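Local coordinates for putative vitamin-B12 independent methionine synthase family protein (Listeria monocytogenes, PDB 1YPX) that probably transfers a methyl group from a methylated folate to homocysteine as a zinc-dependent, cobalamin-independent methionine synthase, at residues 5-10 / 181-186; 22-27 / 39-44; 164-169 / 218-223; 283-288 / 292-297. All blocks are in the same frame, centred on the assembly; numbering follows the deposited sequence.

Contact 1: 5-10 / 181-186; sequences APFYAD and CRYLQL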
loop_
_atom_site.group_PDB
_atom_site.type_symbol
_atom_site.label_atom_id
_atom_site.label_comp_id
_atom_site.label_asym_id
_atom_site.label_seq_id
_atom_site.Cartn_x
_atom_site.Cartn_y
_atom_site.Cartn_z
ATOM N N ALA A 5 6.829 12.123 5.030
ATOM C CA ALA A 5 6.256 11.122 4.131
ATOM C C ALA A 5 6.663 9.744 4.661
ATOM O O ALA A 5 6.618 9.525 5.876
ATOM C CB ALA A 5 6.777 11.368 2.727
ATOM N N PRO A 6 7.041 8.790 3.785
ATOM C CA PRO A 6 7.416 7.525 4.423
ATOM C C PRO A 6 8.663 7.761 5.274
ATOM O O PRO A 6 9.564 8.477 4.851
ATOM C CB PRO A 6 7.672 6.606 3.231
ATOM C CG PRO A 6 8.138 7.548 2.188
ATOM C CD PRO A 6 7.162 8.673 2.322
ATOM N N PHE A 7 8.701 7.180 6.471
ATOM C CA PHE A 7 9.836 7.355 7.383
ATOM C C PHE A 7 10.967 6.382 7.104
ATOM O O PHE A 7 10.756 5.321 6.513
ATOM C CB PHE A 7 9.385 7.177 8.837
ATOM C CG PHE A 7 8.030 7.735 9.112
ATOM C CD1 PHE A 7 6.904 6.925 9.024
ATOM C CD2 PHE A 7 7.865 9.093 9.375
ATOM C CE1 PHE A 7 5.637 7.457 9.185
ATOM C CE2 PHE A 7 6.598 9.643 9.537
ATOM C CZ PHE A 7 5.482 8.828 9.441
ATOM N N TYR A 8 12.169 6.740 7.554
ATOM C CA TYR A 8 13.338 5.890 7.359
ATOM C C TYR A 8 13.029 4.447 7.727
ATOM O O TYR A 8 13.510 3.529 7.071
ATOM C CB TYR A 8 14.507 6.409 8.189
ATOM C CG TYR A 8 14.898 7.826 7.849
ATOM C CD1 TYR A 8 15.293 8.174 6.564
ATOM C CD2 TYR A 8 14.886 8.816 8.820
ATOM C CE1 TYR A 8 15.667 9.480 6.260
ATOM C CE2 TYR A 8 15.255 10.119 8.528
ATOM C CZ TYR A 8 15.644 10.443 7.253
ATOM O OH TYR A 8 16.024 11.730 6.981
ATOM N N ALA A 9 12.250 4.253 8.788
ATOM C CA ALA A 9 11.832 2.916 9.206
ATOM C C ALA A 9 10.322 2.930 9.030
ATOM O O ALA A 9 9.589 3.477 9.858
ATOM C CB ALA A 9 12.191 2.653 10.655
ATOM N N ASP A 10 9.864 2.350 7.930
ATOM C CA ASP A 10 8.447 2.325 7.613
ATOM C C ASP A 10 8.091 0.884 7.248
ATOM O O ASP A 10 8.959 0.011 7.262
ATOM C CB ASP A 10 8.199 3.261 6.432
ATOM C CG ASP A 10 6.842 3.928 6.481
ATOM O OD1 ASP A 10 5.853 3.232 6.816
ATOM O OD2 ASP A 10 6.768 5.139 6.172
ATOM N N CYS A 181 -6.874 11.482 7.284
ATOM C CA CYS A 181 -5.760 10.685 6.813
ATOM C C CYS A 181 -4.707 11.550 6.135
ATOM O O CYS A 181 -5.022 12.333 5.237
ATOM C CB CYS A 181 -6.266 9.616 5.846
ATOM S SG CYS A 181 -5.041 8.372 5.341
ATOM N N ARG A 182 -3.453 11.405 6.560
ATOM C CA ARG A 182 -2.350 12.181 5.987
ATOM C C ARG A 182 -1.274 11.287 5.432
ATOM O O ARG A 182 -0.187 11.754 5.107
ATOM C CB ARG A 182 -1.742 13.116 7.035
ATOM C CG ARG A 182 -2.042 14.578 6.762
ATOM C CD ARG A 182 -3.523 14.737 6.525
ATOM N NE ARG A 182 -4.056 15.962 7.083
ATOM C CZ ARG A 182 -5.345 16.264 7.073
ATOM N NH1 ARG A 182 -6.208 15.416 6.528
ATOM N NH2 ARG A 182 -5.767 17.406 7.607
ATOM N N TYR A 183 -1.593 10.001 5.329
ATOM C CA TYR A 183 -0.667 9.003 4.805
ATOM C C TYR A 183 -1.481 7.838 4.206
ATOM O O TYR A 183 -1.944 6.941 4.930
ATOM C CB TYR A 183 0.254 8.528 5.942
ATOM C CG TYR A 183 1.452 7.695 5.531
ATOM C CD1 TYR A 183 2.366 7.245 6.479
ATOM C CD2 TYR A 183 1.626 7.280 4.221
ATOM C CE1 TYR A 183 3.415 6.389 6.131
ATOM C CE2 TYR A 183 2.665 6.427 3.860
ATOM C CZ TYR A 183 3.554 5.978 4.819
ATOM O OH TYR A 183 4.549 5.088 4.479
ATOM N N LEU A 184 -1.652 7.889 2.883
ATOM C CA LEU A 184 -2.392 6.885 2.118
ATOM C C LEU A 184 -1.468 6.126 1.159
ATOM O O LEU A 184 -0.637 6.722 0.475
ATOM C CB LEU A 184 -3.509 7.545 1.292
ATOM C CG LEU A 184 -4.584 6.577 0.754
ATOM C CD1 LEU A 184 -5.440 6.101 1.928
ATOM C CD2 LEU A 184 -5.468 7.259 -0.295
ATOM N N GLN A 185 -1.640 4.813 1.093
ATOM C CA GLN A 185 -0.819 3.979 0.240
ATOM C C GLN A 185 -1.619 3.138 -0.761
ATOM O O GLN A 185 -2.597 2.463 -0.403
ATOM C CB GLN A 185 0.053 3.074 1.107
ATOM C CG GLN A 185 0.728 1.960 0.332
ATOM C CD GLN A 185 1.992 1.485 1.002
ATOM O OE1 GLN A 185 2.899 2.277 1.257
ATOM N NE2 GLN A 185 2.063 0.189 1.291
ATOM N N LEU A 186 -1.189 3.187 -2.017
ATOM C CA LEU A 186 -1.824 2.441 -3.100
ATOM C C LEU A 186 -1.060 1.141 -3.339
ATOM O O LEU A 186 0.113 1.161 -3.708
ATOM C CB LEU A 186 -1.827 3.288 -4.376
ATOM C CG LEU A 186 -3.025 4.220 -4.684
ATOM C CD1 LEU A 186 -3.738 4.668 -3.410
ATOM C CD2 LEU A 186 -2.533 5.428 -5.468
#

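Contact 2: 22-27 / 39-44; sequences KDAREK and RKIENT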
loop_
_atom_site.group_PDB
_atom_site.type_symbol
_atom_site.label_atom_id
_atom_site.label_comp_id
_atom_site.label_asym_id
_atom_site.label_seq_id
_atom_site.Cartn_x
_atom_site.Cartn_y
_atom_site.Cartn_z
ATOM N N LYS A 22 -8.381 -14.553 14.130
ATOM C CA LYS A 22 -8.454 -15.809 13.390
ATOM C C LYS A 22 -9.718 -16.574 13.780
ATOM O O LYS A 22 -10.523 -16.955 12.925
ATOM C CB LYS A 22 -7.229 -16.665 13.704
ATOM C CG LYS A 22 -6.780 -17.543 12.567
ATOM C CD LYS A 22 -5.965 -16.746 11.569
ATOM C CE LYS A 22 -5.513 -17.613 10.394
ATOM N NZ LYS A 22 -4.659 -18.758 10.816
ATOM N N ASP A 23 -9.866 -16.795 15.086
ATOM C CA ASP A 23 -11.006 -17.504 15.672
ATOM C C ASP A 23 -12.322 -16.812 15.323
ATOM O O ASP A 23 -13.289 -17.453 14.894
ATOM C CB ASP A 23 -10.853 -17.570 17.202
ATOM C CG ASP A 23 -9.815 -18.598 17.657
ATOM O OD1 ASP A 23 -9.498 -18.618 18.868
ATOM O OD2 ASP A 23 -9.324 -19.391 16.819
ATOM N N ALA A 24 -12.345 -15.498 15.518
ATOM C CA ALA A 24 -13.523 -14.697 15.226
ATOM C C ALA A 24 -13.986 -14.872 13.777
ATOM O O ALA A 24 -15.118 -15.291 13.537
ATOM C CB ALA A 24 -13.236 -13.230 15.516
ATOM N N ARG A 25 -13.117 -14.570 12.812
ATOM C CA ARG A 25 -13.492 -14.697 11.403
ATOM C C ARG A 25 -14.068 -16.070 11.076
ATOM O O ARG A 25 -14.780 -16.229 10.084
ATOM C CB ARG A 25 -12.298 -14.406 10.479
ATOM C CG ARG A 25 -11.786 -12.966 10.546
ATOM C CD ARG A 25 -10.846 -12.614 9.385
ATOM N NE ARG A 25 -11.529 -12.592 8.090
ATOM C CZ ARG A 25 -12.434 -11.686 7.717
ATOM N NH1 ARG A 25 -12.994 -11.761 6.518
ATOM N NH2 ARG A 25 -12.774 -10.698 8.531
ATOM N N GLU A 26 -13.766 -17.061 11.909
ATOM C CA GLU A 26 -14.274 -18.406 11.681
ATOM C C GLU A 26 -15.713 -18.550 12.173
ATOM O O GLU A 26 -16.572 -19.056 11.442
ATOM C CB GLU A 26 -13.367 -19.441 12.356
ATOM C CG GLU A 26 -11.948 -19.485 11.777
ATOM C CD GLU A 26 -11.169 -20.733 12.180
ATOM O OE1 GLU A 26 -11.053 -20.997 13.400
ATOM O OE2 GLU A 26 -10.674 -21.447 11.274
ATOM N N LYS A 27 -15.976 -18.103 13.401
ATOM C CA LYS A 27 -17.326 -18.174 13.971
ATOM C C LYS A 27 -18.314 -17.365 13.135
ATOM O O LYS A 27 -19.499 -17.704 13.052
ATOM C CB LYS A 27 -17.347 -17.646 15.411
ATOM C CG LYS A 27 -16.698 -18.560 16.445
ATOM C CD LYS A 27 -16.758 -17.947 17.847
ATOM C CE LYS A 27 -16.067 -18.835 18.878
ATOM N NZ LYS A 27 -14.644 -19.119 18.516
ATOM N N ARG A 39 -17.075 -7.226 14.586
ATOM C CA ARG A 39 -16.352 -5.970 14.555
ATOM C C ARG A 39 -15.677 -5.625 15.872
ATOM O O ARG A 39 -14.559 -5.101 15.890
ATOM C CB ARG A 39 -17.275 -4.833 14.142
ATOM C CG ARG A 39 -16.508 -3.554 13.942
ATOM C CD ARG A 39 -17.285 -2.517 13.169
ATOM N NE ARG A 39 -16.451 -1.346 12.950
ATOM C CZ ARG A 39 -15.702 -1.148 11.870
ATOM N NH1 ARG A 39 -14.973 -0.044 11.771
ATOM N NH2 ARG A 39 -15.706 -2.031 10.883
ATOM N N LYS A 40 -16.362 -5.919 16.972
ATOM C CA LYS A 40 -15.824 -5.642 18.296
ATOM C C LYS A 40 -14.474 -6.318 18.474
ATOM O O LYS A 40 -13.481 -5.658 18.763
ATOM C CB LYS A 40 -16.800 -6.116 19.381
ATOM C CG LYS A 40 -17.878 -5.089 19.769
ATOM C CD LYS A 40 -17.256 -3.881 20.472
ATOM C CE LYS A 40 -18.294 -2.852 20.892
ATOM N NZ LYS A 40 -17.682 -1.576 21.383
ATOM N N ILE A 41 -14.431 -7.631 18.300
ATOM C CA ILE A 41 -13.174 -8.340 18.454
ATOM C C ILE A 41 -12.101 -7.687 17.576
ATOM O O ILE A 41 -10.997 -7.391 18.046
ATOM C CB ILE A 41 -13.321 -9.824 18.074
ATOM C CG1 ILE A 41 -14.420 -10.472 18.911
ATOM C CG2 ILE A 41 -12.003 -10.553 18.332
ATOM C CD1 ILE A 41 -15.048 -11.694 18.264
ATOM N N GLU A 42 -12.433 -7.467 16.303
ATOM C CA GLU A 42 -11.509 -6.829 15.378
ATOM C C GLU A 42 -10.982 -5.559 16.038
ATOM O O GLU A 42 -9.791 -5.270 15.990
ATOM C CB GLU A 42 -12.203 -6.443 14.069
ATOM C CG GLU A 42 -12.756 -7.582 13.242
ATOM C CD GLU A 42 -13.159 -7.121 11.847
ATOM O OE1 GLU A 42 -13.764 -6.028 11.733
ATOM O OE2 GLU A 42 -12.870 -7.848 10.863
ATOM N N ASN A 43 -11.888 -4.814 16.658
ATOM C CA ASN A 43 -11.541 -3.577 17.329
ATOM C C ASN A 43 -10.520 -3.780 18.437
ATOM O O ASN A 43 -9.614 -2.964 18.619
ATOM C CB ASN A 43 -12.798 -2.918 17.894
ATOM C CG ASN A 43 -13.510 -2.069 16.867
ATOM O OD1 ASN A 43 -14.377 -1.262 17.199
ATOM N ND2 ASN A 43 -13.139 -2.242 15.607
ATOM N N THR A 44 -10.682 -4.875 19.172
ATOM C CA THR A 44 -9.797 -5.247 20.270
ATOM C C THR A 44 -8.461 -5.677 19.678
ATOM O O THR A 44 -7.393 -5.226 20.101
ATOM C CB THR A 44 -10.399 -6.434 21.064
ATOM O OG1 THR A 44 -11.729 -6.098 21.475
ATOM C CG2 THR A 44 -9.554 -6.764 22.292
#

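Contact 3: 164-169 / 218-223; sequences DLATAY and KNLINE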
loop_
_atom_site.group_PDB
_atom_site.type_symbol
_atom_site.label_atom_id
_atom_site.label_comp_id
_atom_site.label_asym_id
_atom_site.label_seq_id
_atom_site.Cartn_x
_atom_site.Cartn_y
_atom_site.Cartn_z
ATOM N N ASP A 164 -14.335 7.956 -14.900
ATOM C CA ASP A 164 -15.179 7.757 -13.721
ATOM C C ASP A 164 -14.399 7.133 -12.573
ATOM O O ASP A 164 -14.515 7.569 -11.426
ATOM C CB ASP A 164 -16.388 6.856 -14.047
ATOM C CG ASP A 164 -17.320 7.452 -15.115
ATOM O OD1 ASP A 164 -18.387 6.843 -15.380
ATOM O OD2 ASP A 164 -17.000 8.519 -15.695
ATOM N N LEU A 165 -13.620 6.101 -12.884
ATOM C CA LEU A 165 -12.820 5.406 -11.886
ATOM C C LEU A 165 -11.871 6.389 -11.174
ATOM O O LEU A 165 -11.687 6.311 -9.957
ATOM C CB LEU A 165 -12.050 4.246 -12.548
ATOM C CG LEU A 165 -11.112 3.363 -11.708
ATOM C CD1 LEU A 165 -11.909 2.679 -10.607
ATOM C CD2 LEU A 165 -10.422 2.318 -12.582
ATOM N N ALA A 166 -11.291 7.321 -11.925
ATOM C CA ALA A 166 -10.390 8.326 -11.356
ATOM C C ALA A 166 -11.138 9.305 -10.422
ATOM O O ALA A 166 -10.613 9.685 -9.370
ATOM C CB ALA A 166 -9.683 9.092 -12.490
ATOM N N THR A 167 -12.350 9.720 -10.812
ATOM C CA THR A 167 -13.153 10.616 -9.987
ATOM C C THR A 167 -13.587 9.829 -8.768
ATOM O O THR A 167 -13.641 10.359 -7.659
ATOM C CB THR A 167 -14.438 11.120 -10.712
ATOM O OG1 THR A 167 -14.077 12.005 -11.774
ATOM C CG2 THR A 167 -15.351 11.876 -9.747
ATOM N N ALA A 168 -13.907 8.557 -8.964
ATOM C CA ALA A 168 -14.304 7.730 -7.830
ATOM C C ALA A 168 -13.149 7.770 -6.829
ATOM O O ALA A 168 -13.373 7.788 -5.615
ATOM C CB ALA A 168 -14.571 6.293 -8.270
ATOM N N TYR A 169 -11.918 7.796 -7.346
ATOM C CA TYR A 169 -10.753 7.854 -6.478
ATOM C C TYR A 169 -10.481 9.258 -5.928
ATOM O O TYR A 169 -10.070 9.394 -4.772
ATOM C CB TYR A 169 -9.508 7.286 -7.186
ATOM C CG TYR A 169 -9.237 5.824 -6.854
ATOM C CD1 TYR A 169 -8.298 5.470 -5.882
ATOM C CD2 TYR A 169 -9.943 4.796 -7.489
ATOM C CE1 TYR A 169 -8.065 4.131 -5.551
ATOM C CE2 TYR A 169 -9.721 3.443 -7.161
ATOM C CZ TYR A 169 -8.779 3.125 -6.191
ATOM O OH TYR A 169 -8.552 1.808 -5.858
ATOM N N LYS A 218 -0.482 4.885 -15.789
ATOM C CA LYS A 218 0.193 6.112 -15.365
ATOM C C LYS A 218 -0.775 7.291 -15.386
ATOM O O LYS A 218 -0.787 8.116 -14.470
ATOM C CB LYS A 218 1.384 6.426 -16.272
ATOM C CG LYS A 218 1.977 7.811 -16.031
ATOM C CD LYS A 218 2.455 8.441 -17.333
ATOM C CE LYS A 218 1.290 8.697 -18.301
ATOM N NZ LYS A 218 1.732 9.058 -19.694
ATOM N N ASN A 219 -1.581 7.373 -16.436
ATOM C CA ASN A 219 -2.549 8.453 -16.555
ATOM C C ASN A 219 -3.708 8.248 -15.591
ATOM O O ASN A 219 -4.279 9.208 -15.077
ATOM C CB ASN A 219 -3.070 8.530 -17.991
ATOM C CG ASN A 219 -1.976 8.855 -18.990
ATOM O OD1 ASN A 219 -1.408 9.947 -18.971
ATOM N ND2 ASN A 219 -1.670 7.904 -19.864
ATOM N N LEU A 220 -4.053 6.988 -15.350
ATOM C CA LEU A 220 -5.139 6.653 -14.431
ATOM C C LEU A 220 -4.776 7.066 -13.007
ATOM O O LEU A 220 -5.578 7.691 -12.303
ATOM C CB LEU A 220 -5.415 5.150 -14.471
ATOM C CG LEU A 220 -6.402 4.626 -13.427
ATOM C CD1 LEU A 220 -7.729 5.370 -13.528
ATOM C CD2 LEU A 220 -6.609 3.131 -13.638
ATOM N N ILE A 221 -3.554 6.711 -12.605
ATOM C CA ILE A 221 -3.038 7.012 -11.281
ATOM C C ILE A 221 -2.896 8.509 -11.066
ATOM O O ILE A 221 -3.428 9.059 -10.100
ATOM C CB ILE A 221 -1.638 6.418 -11.054
ATOM C CG1 ILE A 221 -1.611 4.924 -11.397
ATOM C CG2 ILE A 221 -1.196 6.708 -9.636
ATOM C CD1 ILE A 221 -2.731 4.122 -10.806
ATOM N N ASN A 222 -2.168 9.177 -11.955
ATOM C CA ASN A 222 -1.976 10.614 -11.786
ATOM C C ASN A 222 -3.318 11.329 -11.706
ATOM O O ASN A 222 -3.496 12.234 -10.890
ATOM C CB ASN A 222 -1.119 11.204 -12.921
ATOM C CG ASN A 222 0.352 10.788 -12.830
ATOM O OD1 ASN A 222 0.941 10.763 -11.741
ATOM N ND2 ASN A 222 0.953 10.475 -13.980
ATOM N N GLU A 223 -4.263 10.914 -12.541
ATOM C CA GLU A 223 -5.581 11.532 -12.525
ATOM C C GLU A 223 -6.302 11.256 -11.207
ATOM O O GLU A 223 -6.913 12.156 -10.624
ATOM C CB GLU A 223 -6.440 11.021 -13.682
ATOM C CG GLU A 223 -7.755 11.757 -13.796
ATOM C CD GLU A 223 -8.682 11.165 -14.831
ATOM O OE1 GLU A 223 -9.827 11.682 -14.934
ATOM O OE2 GLU A 223 -8.280 10.196 -15.538
#

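Contact 4: 283-288 / 292-297; sequences PLKYVT and LKIVLG. With PO4 (phosphate ion), chain B.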
loop_
_atom_site.group_PDB
_atom_site.type_symbol
_atom_site.label_atom_id
_atom_site.label_comp_id
_atom_site.label_asym_id
_atom_site.label_seq_id
_atom_site.Cartn_x
_atom_site.Cartn_y
_atom_site.Cartn_z
ATOM N N PRO A 283 20.231 0.500 -12.369
ATOM C CA PRO A 283 20.289 1.943 -12.638
ATOM C C PRO A 283 18.954 2.506 -13.125
ATOM O O PRO A 283 18.858 3.664 -13.552
ATOM C CB PRO A 283 21.389 2.056 -13.696
ATOM C CG PRO A 283 21.293 0.759 -14.432
ATOM C CD PRO A 283 21.101 -0.240 -13.305
ATOM N N LEU A 284 17.923 1.672 -13.050
ATOM C CA LEU A 284 16.595 2.073 -13.479
ATOM C C LEU A 284 16.082 3.266 -12.676
ATOM O O LEU A 284 14.999 3.785 -12.946
ATOM C CB LEU A 284 15.616 0.898 -13.357
ATOM C CG LEU A 284 15.894 -0.307 -14.257
ATOM C CD1 LEU A 284 16.114 0.137 -15.720
ATOM C CD2 LEU A 284 17.113 -1.019 -13.734
ATOM N N LYS A 285 16.864 3.711 -11.702
ATOM C CA LYS A 285 16.455 4.833 -10.878
ATOM C C LYS A 285 16.404 6.135 -11.677
ATOM O O LYS A 285 17.302 6.976 -11.591
ATOM C CB LYS A 285 17.396 4.979 -9.683
ATOM C CG LYS A 285 17.841 3.644 -9.086
ATOM C CD LYS A 285 16.676 2.755 -8.702
ATOM C CE LYS A 285 15.892 3.335 -7.550
ATOM N NZ LYS A 285 14.623 2.582 -7.354
ATOM N N TYR A 286 15.340 6.282 -12.460
ATOM C CA TYR A 286 15.114 7.470 -13.271
ATOM C C TYR A 286 14.486 8.546 -12.391
ATOM O O TYR A 286 13.858 9.493 -12.871
ATOM C CB TYR A 286 14.179 7.141 -14.438
ATOM C CG TYR A 286 14.897 6.705 -15.696
ATOM C CD1 TYR A 286 15.674 5.539 -15.716
ATOM C CD2 TYR A 286 14.815 7.470 -16.869
ATOM C CE1 TYR A 286 16.352 5.144 -16.878
ATOM C CE2 TYR A 286 15.487 7.086 -18.038
ATOM C CZ TYR A 286 16.251 5.924 -18.036
ATOM O OH TYR A 286 16.901 5.534 -19.186
ATOM N N VAL A 287 14.649 8.384 -11.088
ATOM C CA VAL A 287 14.103 9.340 -10.147
ATOM C C VAL A 287 14.989 10.581 -10.084
ATOM O O VAL A 287 16.077 10.559 -9.513
ATOM C CB VAL A 287 13.947 8.695 -8.745
ATOM C CG1 VAL A 287 15.162 7.842 -8.427
ATOM C CG2 VAL A 287 13.748 9.769 -7.690
ATOM N N THR A 288 14.512 11.658 -10.699
ATOM C CA THR A 288 15.247 12.911 -10.719
ATOM C C THR A 288 14.652 13.890 -9.722
ATOM O O THR A 288 15.290 14.871 -9.339
ATOM C CB THR A 288 15.231 13.541 -12.121
ATOM O OG1 THR A 288 13.906 13.476 -12.662
ATOM C CG2 THR A 288 16.196 12.809 -13.034
ATOM N N LEU A 292 11.015 12.601 -4.398
ATOM C CA LEU A 292 10.471 11.267 -4.619
ATOM C C LEU A 292 11.287 10.232 -3.851
ATOM O O LEU A 292 12.265 9.676 -4.370
ATOM C CB LEU A 292 10.474 10.910 -6.103
ATOM C CG LEU A 292 10.100 9.447 -6.388
ATOM C CD1 LEU A 292 8.685 9.197 -5.899
ATOM C CD2 LEU A 292 10.223 9.135 -7.871
ATOM N N LYS A 293 10.883 9.972 -2.614
ATOM C CA LYS A 293 11.588 9.012 -1.776
ATOM C C LYS A 293 11.143 7.593 -2.082
ATOM O O LYS A 293 9.952 7.331 -2.223
ATOM C CB LYS A 293 11.366 9.345 -0.299
ATOM C CG LYS A 293 9.912 9.578 0.075
ATOM C CD LYS A 293 9.776 10.382 1.369
ATOM C CE LYS A 293 10.184 11.848 1.191
ATOM N NZ LYS A 293 9.317 12.586 0.233
ATOM N N ILE A 294 12.104 6.680 -2.211
ATOM C CA ILE A 294 11.773 5.288 -2.508
ATOM C C ILE A 294 12.201 4.360 -1.366
ATOM O O ILE A 294 13.375 4.254 -1.014
ATOM C CB ILE A 294 12.423 4.799 -3.855
ATOM C CG1 ILE A 294 13.898 4.531 -3.667
ATOM C CG2 ILE A 294 12.231 5.815 -4.971
ATOM C CD1 ILE A 294 14.172 3.071 -3.579
ATOM N N VAL A 295 11.227 3.705 -0.765
ATOM C CA VAL A 295 11.507 2.794 0.320
ATOM C C VAL A 295 12.043 1.496 -0.266
ATOM O O VAL A 295 11.495 0.975 -1.242
ATOM C CB VAL A 295 10.225 2.537 1.116
ATOM C CG1 VAL A 295 10.515 1.702 2.356
ATOM C CG2 VAL A 295 9.599 3.875 1.473
ATOM N N LEU A 296 13.126 0.999 0.330
ATOM C CA LEU A 296 13.797 -0.234 -0.090
ATOM C C LEU A 296 13.388 -1.382 0.837
ATOM O O LEU A 296 13.731 -1.384 2.021
ATOM C CB LEU A 296 15.325 -0.040 -0.025
ATOM C CG LEU A 296 15.971 1.067 -0.879
ATOM C CD1 LEU A 296 17.358 1.401 -0.342
ATOM C CD2 LEU A 296 16.051 0.617 -2.329
ATOM N N GLY A 297 12.656 -2.353 0.302
ATOM C CA GLY A 297 12.216 -3.473 1.114
ATOM C C GLY A 297 13.270 -4.550 1.142
ATOM O O GLY A 297 13.138 -5.578 0.474
HETATM P P PO4 B . 15.486 -0.885 -9.006
HETATM O O1 PO4 B . 16.588 -0.854 -8.105
HETATM O O2 PO4 B . 15.183 -2.232 -9.462
HETATM O O3 PO4 B . 14.225 -0.229 -8.272
HETATM O O4 PO4 B . 15.566 0.038 -10.200
#

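Contact 1: 5-10 / 181-186
Asp10 OD2 accepts two hydrogen bonds at once, one from the hydroxyl OH of Tyr183 at 2.8 Å and one from the backbone N of Phe7, also at 2.8 Å. The donors arrive from opposite faces of the carboxylate. Phe7 N comes in on the anti side, tilted moderately from the plane, whereas the phenol approaches from well above it, 44° out of plane. The carboxylate and the phenol ring are almost perpendicular, 83° apart, and the oxygen lies at the ring edge, near the ring plane. With CG anti to its own backbone N (chi1 -168°), Tyr183 extends from the start of strand 183-188 into the interior of the barrel. There Pro6 CB lies 3.7 Å from Tyr183 OH. The rings of Phe7 and Tyr183 meet obliquely, Phe7 CE1 standing 3.9 Å from Tyr183 CE1. Within the loop, Ala5 O sits 3.6 Å above the centre of the Phe7 ring. Tyr8 and Asp10 make backbone hydrogen bonds to Leu330, while Asp10 OD1 binds Ser60 OG, so the loop bridges the two outermost strands of the parallel sheet, consistent with closure of a TIM-like barrel. Lys134 NZ is a further partner of Tyr183 OH. Buried and holding two hydrogen bonds on one oxygen, the Asp10 carboxylate is fixed in rotation, and a long, weak ion pair from Asp10 OD1 to Lys134 NZ may slightly stabilise its negative charge.

Contact 2: 22-27 / 39-44
A pair of consecutive helices, 19-30 and 35-56, joined by a short linker on the periphery of the protein, meets where Ala24 and Arg25 face Ile41 and Glu42. The backbones come nearest at Ala24 and Ile41, whose CA atoms are 7.1 Å apart. A small residue on one helix thus receives a branched one from the other. Ile41 CD1, at the end of the longer branch, lies 3.6 Å from Ala24 CB, and the shorter branch atom CG2 is 4.1 Å from that same methyl. In Ile41, CG1 stands beside the backbone N (chi1 -57°) and CG2 is anti to it, which sets both branches toward the alanine. One residue further along each helix the chemistry changes to charge. Arg25 bends at its third torsion (67°), and the edge of its guanidinium turns to Glu42, Arg25 NH2 standing 3.7 Å from Glu42 OE2. The guanidinium and carboxylate planes are nearly coplanar, 19° apart, yet the separation makes this a long salt bridge without a hydrogen bond. The stronger partner of Glu42 is Arg67, which forms a salt bridge to OE1. One carboxylate therefore lies between two arginines, one on each oxygen, and its charge probably offsets theirs only in part. Between these two segments the close touch is apolar, while the long ion pair, its carboxylate shared with Arg67, probably adds a weaker attraction.

Contact 3: 164-169 / 218-223
Helices 158-178 and 213-224 run in broadly the same direction through segments 164-169 and 218-223, their local axes 9.0 Å apart at closest and crossing at -32°, with Ala166 and Glu223 nearest each other at 5.9 Å between CA atoms. The methyl of Ala166 points toward the other helix and is overlaid by the extended side chain of Glu223. Its CB is 3.5 Å from Glu223 CG and about equally far from both oxygens, 3.6 Å to OE1 and 3.5 Å to OE2, so the flat of the carboxylate lies against the methyl and forms no hydrogen bond there. Each of these helices leads into a strand of the parallel sheet, 183-188 and 233-238, which are neighbours. The contact thus joins adjacent helices in the outer layer of the TIM-like barrel. Beside the alanine, Leu165 and Leu220 both carry CG anti to the backbone N (chi1 179° and 172°), and their branches converge obliquely: Leu165 CD2 is 4.0 Å from Leu220 CD2 and 4.2 Å from its CD1. Helix 141-146 packs next to both leucines, through Leu143 on Leu165 and Ala141 on Leu220, while Ile109 also touches Leu165.

Contact 4: 283-288 / 292-297
In Val287, CG1 takes the crowded position between backbone N and carbonyl carbon (chi1 42°), which turns CG2 anti to the N and against Leu292. The leucine answers with its own CG anti to the backbone N (chi1 172°). Val287 CG2 then rests against the side of the isobutyl group, 3.6 Å from Leu292 CD2 and 3.8 Å from Leu292 CB, the two side chains slanting past each other. A second meeting lies nearer the phosphate. Lys285, the central residue of an inverse gamma turn, is kinked at chi2 and again at chi3 (-67°), so its chain folds round and brings NZ to within 3.8 Å of Ile294 CD1. That approach is no polar bond; the ammonium uses phosphate O3 instead, with a hydrogen bond of 3.0 Å from NZ. Segment 283-288 belongs to the connection between the neighbouring parallel strands 268-272 and 293-299 of the barrel sheet, a stretch whose modelled residues form no helix. Lys285 nevertheless reaches Leu271 of strand 268-272, while Val287 also touches Val323 in a loop; Leu292 lies just before strand 293-299. Phe261 adds a cation-pi contact to Lys285, and helix 310-322 touches that lysine through Ile322. The anion probably came from the crystallisation liquor. Its O4 lies 3.3 Å from Leu284 CB and 3.3 Å from Lys285 CD, while Tyr273 OH supplies another hydrogen bond.

Overall arrangement
Contacts 1 and 3 are buried; contact 1 lies deeper, its centre about 9 Å from the centre of the chain, against about 16 Å for contact 3, and is the one across which a hydrogen bond is made. Contact 4 adjoins contact 1: both reach the same parallel sheet, and Pro6 and Ala5 pack on Lys293, Pro6 also on Val295. Helix 158-178 of contact 3 leads into strand 183-188 of contact 1. Contact 3 joins outer helices by leucine packing and a carboxylate laid on a methyl. Contacts 2 and 4, only partly buried, lie on opposite sides of the chain's centre, and each combines an apolar touch with charge: a long ion pair in one, a bound phosphate in the other.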